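Local coordinates for protein lipase (Rhizopus chinensis, PDB 6A0W) that probably hydrolyses triacylglycerols, as a fungal class 3 lipase whose N-terminal polypeptide segment regulates its affinity for substrate, at residues 10-15 with 228-233; 45-50 with 198-203; 166-171 with 176-181. One frame throughout, in Å; residues are numbered along the deposited sequence.

Contact 1. Residues 10-15 with 228-233. With SO4 (sulfate ion), chain C.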
loop_
_atom_site.group_PDB
_atom_site.type_symbol
_atom_site.label_atom_id
_atom_site.label_comp_id
_atom_site.label_asym_id
_atom_site.label_seq_id
_atom_site.Cartn_x
_atom_site.Cartn_y
_atom_site.Cartn_z
ATOM N N LEU A 10 12.160 14.047 -8.672
ATOM C CA LEU A 10 12.482 12.628 -8.604
ATOM C C LEU A 10 13.774 12.406 -7.852
ATOM O O LEU A 10 14.025 11.317 -7.317
ATOM C CB LEU A 10 12.650 12.046 -10.010
ATOM C CG LEU A 10 11.429 11.835 -10.894
ATOM C CD1 LEU A 10 10.598 10.703 -10.329
ATOM C CD2 LEU A 10 10.614 13.108 -11.021
ATOM N N ASP A 11 14.697 13.334 -8.047
ATOM C CA ASP A 11 15.940 13.343 -7.309
ATOM C C ASP A 11 15.908 14.547 -6.386
ATOM O O ASP A 11 15.430 15.608 -6.766
ATOM C CB ASP A 11 17.143 13.460 -8.242
ATOM C CG ASP A 11 17.221 12.314 -9.233
ATOM O OD1 ASP A 11 17.282 11.147 -8.787
ATOM O OD2 ASP A 11 17.153 12.594 -10.453
ATOM N N LEU A 12 16.413 14.363 -5.171
ATOM C CA LEU A 12 16.372 15.425 -4.195
ATOM C C LEU A 12 17.479 16.435 -4.503
ATOM O O LEU A 12 18.647 16.046 -4.546
ATOM C CB LEU A 12 16.586 14.808 -2.821
ATOM C CG LEU A 12 16.181 15.724 -1.675
ATOM C CD1 LEU A 12 14.690 16.014 -1.799
ATOM C CD2 LEU A 12 16.555 15.105 -0.329
ATOM N N PRO A 13 17.141 17.742 -4.588
ATOM C CA PRO A 13 18.202 18.763 -4.592
ATOM C C PRO A 13 19.250 18.581 -3.489
ATOM O O PRO A 13 19.109 17.732 -2.604
ATOM C CB PRO A 13 17.436 20.085 -4.404
ATOM C CG PRO A 13 16.059 19.827 -4.918
ATOM C CD PRO A 13 15.797 18.346 -4.718
ATOM N N GLU A 14 20.316 19.366 -3.556
ATOM C CA GLU A 14 21.119 19.638 -2.366
ATOM C C GLU A 14 20.454 20.832 -1.669
ATOM O O GLU A 14 19.655 21.552 -2.292
ATOM C CB GLU A 14 22.583 19.940 -2.731
ATOM C CG GLU A 14 23.068 19.349 -4.051
ATOM C CD GLU A 14 22.858 20.295 -5.228
ATOM O OE1 GLU A 14 23.837 20.939 -5.669
ATOM O OE2 GLU A 14 21.700 20.427 -5.690
ATOM N N ASN A 15 20.703 20.985 -0.367
ATOM C CA ASN A 15 19.997 21.983 0.466
ATOM C C ASN A 15 18.477 22.035 0.222
ATOM O O ASN A 15 17.928 23.112 -0.037
ATOM C CB ASN A 15 20.553 23.410 0.270
ATOM C CG ASN A 15 22.004 23.436 -0.175
ATOM O OD1 ASN A 15 22.852 22.743 0.383
ATOM N ND2 ASN A 15 22.305 24.290 -1.150
ATOM N N HIS A 228 7.265 7.226 3.783
ATOM C CA HIS A 228 8.675 7.336 4.191
ATOM C C HIS A 228 9.287 8.631 3.724
ATOM O O HIS A 228 9.529 8.880 2.513
ATOM C CB HIS A 228 9.512 6.177 3.687
ATOM C CG HIS A 228 10.966 6.274 4.068
ATOM N ND1 HIS A 228 11.967 6.445 3.135
ATOM C CD2 HIS A 228 11.587 6.158 5.273
ATOM C CE1 HIS A 228 13.143 6.383 3.743
ATOM N NE2 HIS A 228 12.940 6.258 5.044
ATOM N N LYS A 229 9.490 9.488 4.721
ATOM C CA LYS A 229 10.100 10.788 4.524
ATOM C C LYS A 229 9.597 11.501 3.279
ATOM O O LYS A 229 8.441 11.939 3.255
ATOM C CB LYS A 229 11.618 10.626 4.521
ATOM C CG LYS A 229 12.173 10.084 5.825
ATOM C CD LYS A 229 13.686 9.955 5.829
ATOM C CE LYS A 229 14.103 9.089 6.985
ATOM N NZ LYS A 229 15.563 8.969 7.085
ATOM N N ARG A 230 10.465 11.670 2.274
ATOM C CA ARG A 230 10.156 12.492 1.106
ATOM C C ARG A 230 9.710 11.663 -0.126
ATOM O O ARG A 230 9.719 12.170 -1.247
ATOM C CB ARG A 230 11.391 13.316 0.685
ATOM C CG ARG A 230 11.872 14.333 1.701
ATOM C CD ARG A 230 13.190 14.974 1.270
ATOM N NE ARG A 230 13.745 15.865 2.291
ATOM C CZ ARG A 230 13.305 17.103 2.509
ATOM N NH1 ARG A 230 12.279 17.588 1.834
ATOM N NH2 ARG A 230 13.883 17.853 3.436
ATOM N N ASP A 231 9.343 10.408 0.083
ATOM C CA ASP A 231 8.881 9.512 -1.008
ATOM C C ASP A 231 7.900 10.216 -1.909
ATOM O O ASP A 231 6.864 10.721 -1.455
ATOM C CB ASP A 231 8.272 8.247 -0.369
ATOM C CG ASP A 231 7.722 7.261 -1.378
ATOM O OD1 ASP A 231 7.892 7.518 -2.584
ATOM O OD2 ASP A 231 7.204 6.193 -0.939
ATOM N N ILE A 232 8.248 10.325 -3.192
ATOM C CA ILE A 232 7.363 10.981 -4.167
ATOM C C ILE A 232 6.023 10.280 -4.384
ATOM O O ILE A 232 5.021 10.910 -4.735
ATOM C CB ILE A 232 8.058 11.158 -5.515
ATOM C CG1 ILE A 232 7.274 12.098 -6.405
ATOM C CG2 ILE A 232 8.354 9.833 -6.201
ATOM C CD1 ILE A 232 8.080 12.525 -7.600
ATOM N N VAL A 233 5.997 8.972 -4.224
ATOM C CA VAL A 233 4.898 8.224 -4.827
ATOM C C VAL A 233 3.512 8.554 -4.208
ATOM O O VAL A 233 2.473 8.539 -4.913
ATOM C CB VAL A 233 5.173 6.689 -4.863
ATOM C CG1 VAL A 233 3.986 5.975 -5.506
ATOM C CG2 VAL A 233 6.397 6.382 -5.717
HETATM S S SO4 C . 13.892 4.269 7.522
HETATM O O1 SO4 C . 14.325 3.288 6.531
HETATM O O2 SO4 C . 14.491 5.573 7.169
HETATM O O3 SO4 C . 14.339 3.853 8.862
HETATM O O4 SO4 C . 12.410 4.342 7.500
#
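The guanidinium of Arg230 is met obliquely by Leu12 CD2, while the extended chain leading up to it carries most of this meeting: Leu12 CD1 lies 3.6 Å from Arg230 CD, and Leu12 CD2 is 3.9 Å from Arg230 NE. The two side chains cross at about a right angle, so that the leucine fork rests on the methylene just before the charged group. The guanidinium itself is occupied beyond the two segments, NH2 bonding to the carbonyl of Pro17 and NH1 to that of Phe278. A second flat group, the His228 ring, has Lys229 CG over one face, offset toward the rim. At its edge, NE2 donates in the ring plane to sulfate O2 over 2.7 Å (154° at the hydrogen); backbone N atoms of Phe288 and Gly289 also hold this anion, probably taken from the crystallisation liquor. Farther along, Leu10 CD1 meets Ile232 CD1 at 4.1 Å, an apolar touch made obliquely. A type II' turn from His228 to Asp231, with Arg230 at its third position, is followed by an Asx turn in which Asp231 OD1 takes the N-H of Val233 from above the carboxylate plane. Asp231 OD2 bonds to His284 ND1, consistent with the acid of a Ser-His-Asp triad. The contact thus lays the N-terminal peptide, between strands 8-9 and 33-35, against the loop leaving strand 223-228, with helix 113-118 touching both Leu10 and Val233.

Contact 2. Residues 45-50 with 198-203; sequences TNYAGV and SIYTVG
Tyr47 and Tyr200 form an edge-to-face aromatic pair in the buried core, where helix 38-53 lies against strand 197-202 of the central sheet. The edge of Tyr47 leads: its CD2 sits 3.3 Å above the plane of the Tyr200 ring, over the centre, and CE2 follows at 3.6 Å from Tyr200 CZ. With the ring centroids 4.5 Å apart and the planes at 54°, the pair is tilted well short of a perpendicular T. Both rings leave the backbone in the same direction relative to it, CG anti to the carbonyl carbon (chi1 -60° in Tyr47, -71° in Tyr200). Behind the rings the backbones hold Tyr47 CB 4.0 Å from Tyr200 CB. One residue on in the helix and two in the strand, Ala48 CB meets Val202 CG1 at 3.8 Å, an apolar touch where the two backbones run close. A water lies between the carbonyls of Tyr47 and Tyr200, donating weakly to each. Thr169 OG1, on strand 165-171, lies in hydrogen-bonding reach of both carbonyl oxygens, though its single proton can serve only one at a time. Tyr200 also stacks on His224 of strand 223-228. Tyr47 reaches Lys165 and Ile167 of strand 165-171, while Ile199 and Thr201, turned to the far side of the strand, pack on helix 173-188.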
loop_
_atom_site.group_PDB
_atom_site.type_symbol
_atom_site.label_atom_id
_atom_site.label_comp_id
_atom_site.label_asym_id
_atom_site.label_seq_id
_atom_site.Cartn_x
_atom_site.Cartn_y
_atom_site.Cartn_z
ATOM N N THR A 45 5.609 -1.877 10.711
ATOM C CA THR A 45 6.861 -2.418 10.220
ATOM C C THR A 45 6.608 -3.832 9.735
ATOM O O THR A 45 7.196 -4.274 8.738
ATOM C CB THR A 45 7.958 -2.406 11.332
ATOM O OG1 THR A 45 8.268 -1.052 11.667
ATOM C CG2 THR A 45 9.214 -3.063 10.875
ATOM N N ASN A 46 5.846 -4.583 10.516
ATOM C CA ASN A 46 5.689 -6.016 10.234
ATOM C C ASN A 46 4.947 -6.256 8.879
ATOM O O ASN A 46 5.385 -7.046 8.035
ATOM C CB ASN A 46 5.032 -6.708 11.425
ATOM C CG ASN A 46 6.041 -7.023 12.566
ATOM O OD1 ASN A 46 6.058 -8.134 13.078
ATOM N ND2 ASN A 46 6.934 -6.072 12.908
ATOM N N TYR A 47 3.919 -5.458 8.631
ATOM C CA TYR A 47 3.177 -5.488 7.379
ATOM C C TYR A 47 3.916 -4.837 6.205
ATOM O O TYR A 47 3.729 -5.261 5.055
ATOM C CB TYR A 47 1.783 -4.872 7.605
ATOM C CG TYR A 47 0.961 -5.630 8.653
ATOM C CD1 TYR A 47 1.047 -7.022 8.750
ATOM C CD2 TYR A 47 0.091 -4.976 9.505
ATOM C CE1 TYR A 47 0.315 -7.725 9.684
ATOM C CE2 TYR A 47 -0.667 -5.673 10.432
ATOM C CZ TYR A 47 -0.590 -7.044 10.471
ATOM O OH TYR A 47 -1.237 -7.739 11.438
ATOM N N ALA A 48 4.802 -3.877 6.485
ATOM C CA ALA A 48 5.753 -3.403 5.491
ATOM C C ALA A 48 6.718 -4.492 5.058
ATOM O O ALA A 48 7.110 -4.595 3.883
ATOM C CB ALA A 48 6.523 -2.190 5.985
ATOM N N GLY A 49 7.110 -5.309 6.013
ATOM C CA GLY A 49 7.982 -6.411 5.709
ATOM C C GLY A 49 7.297 -7.406 4.825
ATOM O O GLY A 49 7.928 -7.933 3.903
ATOM N N VAL A 50 6.043 -7.741 5.143
ATOM C CA VAL A 50 5.300 -8.676 4.287
ATOM C C VAL A 50 5.154 -8.161 2.853
ATOM O O VAL A 50 5.443 -8.834 1.862
ATOM C CB VAL A 50 3.920 -8.996 4.886
ATOM C CG1 VAL A 50 3.158 -9.972 3.979
ATOM C CG2 VAL A 50 4.080 -9.612 6.269
ATOM N N SER A 198 -8.404 -5.402 7.258
ATOM C CA SER A 198 -7.567 -4.209 7.417
ATOM C C SER A 198 -6.663 -4.115 6.186
ATOM O O SER A 198 -6.241 -5.135 5.658
ATOM C CB SER A 198 -6.670 -4.390 8.696
ATOM O OG SER A 198 -7.288 -3.707 9.743
ATOM N N ILE A 199 -6.266 -2.899 5.829
ATOM C CA ILE A 199 -5.447 -2.631 4.676
ATOM C C ILE A 199 -4.224 -1.827 5.147
ATOM O O ILE A 199 -4.361 -0.805 5.827
ATOM C CB ILE A 199 -6.186 -1.778 3.645
ATOM C CG1 ILE A 199 -7.535 -2.436 3.224
ATOM C CG2 ILE A 199 -5.338 -1.644 2.392
ATOM C CD1 ILE A 199 -8.489 -1.482 2.510
ATOM N N TYR A 200 -3.041 -2.302 4.793
ATOM C CA TYR A 200 -1.802 -1.584 5.108
ATOM C C TYR A 200 -0.982 -1.398 3.873
ATOM O O TYR A 200 -0.670 -2.370 3.160
ATOM C CB TYR A 200 -0.949 -2.376 6.111
ATOM C CG TYR A 200 -1.535 -2.410 7.509
ATOM C CD1 TYR A 200 -2.497 -3.360 7.844
ATOM C CD2 TYR A 200 -1.013 -1.603 8.537
ATOM C CE1 TYR A 200 -3.087 -3.369 9.092
ATOM C CE2 TYR A 200 -1.542 -1.669 9.820
ATOM C CZ TYR A 200 -2.552 -2.568 10.100
ATOM O OH TYR A 200 -3.091 -2.698 11.351
ATOM N N THR A 201 -0.480 -0.181 3.725
ATOM C CA THR A 201 0.358 0.133 2.589
ATOM C C THR A 201 1.611 0.968 2.986
ATOM O O THR A 201 1.592 1.713 3.987
ATOM C CB THR A 201 -0.422 0.909 1.498
ATOM O OG1 THR A 201 -0.827 2.189 1.977
ATOM C CG2 THR A 201 -1.644 0.130 0.994
ATOM N N VAL A 202 2.615 0.908 2.107
ATOM C CA VAL A 202 3.837 1.707 2.172
ATOM C C VAL A 202 4.077 2.302 0.798
ATOM O O VAL A 202 4.029 1.573 -0.203
ATOM C CB VAL A 202 5.064 0.901 2.688
ATOM C CG1 VAL A 202 4.949 0.712 4.200
ATOM C CG2 VAL A 202 5.188 -0.458 2.017
ATOM N N GLY A 203 4.186 3.628 0.732
ATOM C CA GLY A 203 4.392 4.330 -0.536
ATOM C C GLY A 203 3.254 4.194 -1.560
ATOM O O GLY A 203 3.468 4.272 -2.774
HETATM O O HOH W 1 2.483 -2.162 4.007
#

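Contact 3. Residues 166-171 with 176-181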
loop_
_atom_site.group_PDB
_atom_site.type_symbol
_atom_site.label_atom_id
_atom_site.label_comp_id
_atom_site.label_asym_id
_atom_site.label_seq_id
_atom_site.Cartn_x
_atom_site.Cartn_y
_atom_site.Cartn_z
ATOM N N VAL A 166 -8.020 -10.949 8.049
ATOM C CA VAL A 166 -7.430 -10.760 6.753
ATOM C C VAL A 166 -6.721 -9.406 6.695
ATOM O O VAL A 166 -7.321 -8.347 6.966
ATOM C CB VAL A 166 -8.547 -10.815 5.680
ATOM C CG1 VAL A 166 -8.010 -10.474 4.314
ATOM C CG2 VAL A 166 -9.196 -12.194 5.672
ATOM N N ILE A 167 -5.428 -9.457 6.359
ATOM C CA ILE A 167 -4.594 -8.281 6.201
ATOM C C ILE A 167 -4.244 -8.158 4.726
ATOM O O ILE A 167 -3.705 -9.086 4.133
ATOM C CB ILE A 167 -3.250 -8.465 6.963
ATOM C CG1 ILE A 167 -3.446 -8.551 8.487
ATOM C CG2 ILE A 167 -2.280 -7.351 6.616
ATOM C CD1 ILE A 167 -3.831 -7.265 9.199
ATOM N N VAL A 168 -4.564 -7.028 4.109
ATOM C CA VAL A 168 -4.200 -6.825 2.723
ATOM C C VAL A 168 -3.070 -5.779 2.684
ATOM O O VAL A 168 -3.245 -4.690 3.219
ATOM C CB VAL A 168 -5.379 -6.294 1.879
ATOM C CG1 VAL A 168 -5.013 -6.341 0.413
ATOM C CG2 VAL A 168 -6.680 -7.054 2.140
ATOM N N THR A 169 -1.922 -6.120 2.098
ATOM C CA THR A 169 -0.758 -5.227 2.160
ATOM C C THR A 169 -0.038 -5.095 0.819
ATOM O O THR A 169 -0.115 -5.979 -0.027
ATOM C CB THR A 169 0.222 -5.634 3.310
ATOM O OG1 THR A 169 1.232 -4.631 3.446
ATOM C CG2 THR A 169 0.903 -6.957 3.023
ATOM N N GLY A 170 0.484 -3.903 0.548
ATOM C CA GLY A 170 1.327 -3.686 -0.608
ATOM C C GLY A 170 2.150 -2.423 -0.510
ATOM O O GLY A 170 1.746 -1.471 0.174
ATOM N N HIS A 171 3.262 -2.428 -1.248
ATOM C CA HIS A 171 4.134 -1.265 -1.471
ATOM C C HIS A 171 3.787 -0.673 -2.814
ATOM O O HIS A 171 3.426 -1.405 -3.745
ATOM C CB HIS A 171 5.605 -1.724 -1.410
ATOM C CG HIS A 171 6.598 -0.685 -1.821
ATOM N ND1 HIS A 171 7.386 -0.826 -2.941
ATOM C CD2 HIS A 171 7.011 0.454 -1.211
ATOM C CE1 HIS A 171 8.210 0.207 -3.022
ATOM N NE2 HIS A 171 7.944 1.038 -2.029
ATOM N N ALA A 176 -1.926 0.221 -4.276
ATOM C CA ALA A 176 -3.148 0.494 -4.985
ATOM C C ALA A 176 -3.985 -0.753 -5.129
ATOM O O ALA A 176 -5.185 -0.698 -4.866
ATOM C CB ALA A 176 -2.895 1.121 -6.326
ATOM N N GLN A 177 -3.365 -1.879 -5.486
ATOM C CA GLN A 177 -4.066 -3.154 -5.538
ATOM C C GLN A 177 -4.618 -3.568 -4.180
ATOM O O GLN A 177 -5.738 -4.098 -4.056
ATOM C CB GLN A 177 -3.135 -4.235 -6.084
ATOM C CG GLN A 177 -2.618 -3.970 -7.501
ATOM C CD GLN A 177 -3.776 -3.849 -8.478
ATOM O OE1 GLN A 177 -4.659 -4.688 -8.407
ATOM N NE2 GLN A 177 -3.901 -2.709 -9.173
ATOM N N ALA A 178 -3.834 -3.314 -3.131
ATOM C CA ALA A 178 -4.269 -3.644 -1.776
ATOM C C ALA A 178 -5.596 -2.959 -1.425
ATOM O O ALA A 178 -6.501 -3.598 -0.891
ATOM C CB ALA A 178 -3.188 -3.266 -0.750
ATOM N N LEU A 179 -5.681 -1.662 -1.708
ATOM C CA LEU A 179 -6.846 -0.874 -1.346
ATOM C C LEU A 179 -8.062 -1.354 -2.182
ATOM O O LEU A 179 -9.134 -1.611 -1.647
ATOM C CB LEU A 179 -6.578 0.586 -1.690
ATOM C CG LEU A 179 -7.754 1.519 -1.478
ATOM C CD1 LEU A 179 -8.216 1.437 -0.030
ATOM C CD2 LEU A 179 -7.368 2.950 -1.829
ATOM N N LEU A 180 -7.823 -1.615 -3.462
ATOM C CA LEU A 180 -8.905 -2.101 -4.346
ATOM C C LEU A 180 -9.363 -3.491 -3.938
ATOM O O LEU A 180 -10.572 -3.724 -3.758
ATOM C CB LEU A 180 -8.469 -2.048 -5.811
ATOM C CG LEU A 180 -8.244 -0.650 -6.417
ATOM C CD1 LEU A 180 -7.621 -0.722 -7.820
ATOM C CD2 LEU A 180 -9.531 0.145 -6.473
ATOM N N ALA A 181 -8.416 -4.312 -3.512
ATOM C CA ALA A 181 -8.779 -5.610 -3.008
ATOM C C ALA A 181 -9.589 -5.477 -1.729
ATOM O O ALA A 181 -10.520 -6.262 -1.482
ATOM C CB ALA A 181 -7.547 -6.469 -2.754
#
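Val168 is the first residue of strand 166-171 to reach the helix, and its CG1 does the touching. That methyl, anti to the backbone N (chi1 -170°), sits 3.8 Å from Ala178 CB, 3.4 Å from Ala178 O and 4.1 Å from Ala181 CB, and so spans one turn of the helix. Thr169 turns its side chain to the opposite face of the sheet and contributes backbone instead, its carbonyl carbon lying 4.0 Å from Ala178 CB. At Gly170 only backbone faces the helix, and Ala178 CB lies 3.9 Å from Gly170 N. His171 turns away from the helix; its ND1 bonds to Tyr55 OH and its NE2 to the carbonyl of His284. Strand and helix run nearly antiparallel (156°), as expected at the start of a beta-alpha-beta crossover, and Gly170 fits the first glycine of a GxSxG nucleophile elbow. Across the two segments the contact is made by carbon: one valine methyl and two alanine methyls against each other and against backbone, without a hydrogen bond. Groups this small are consistent with the short closest approach of the segment axes, 6.8 Å, and the fit depends on shape rather than on polar bonds.

Overall arrangement
From the N terminus, contact 1 closes the widest loop, bringing the peptide at 10-15 onto the segment 228-233. Nested within it, contact 2 joins helix 38-53 to strand 197-202, and contact 3, nested in turn, closes the short loop from strand 165-171 into helix 173-188; none of the three cross. Contacts 2 and 3 lie on neighbouring strands, with centres about 9 Å apart, and are joined by probable backbone hydrogen bonds of Val168 with Ser198 and Tyr200. Together they place a helix on each face of the sheet. Contact 1 lies farther out, yet Val233 CG1 approaches Gly203 O to 3.3 Å, linking the loops that follow strands 223-228 and 197-202.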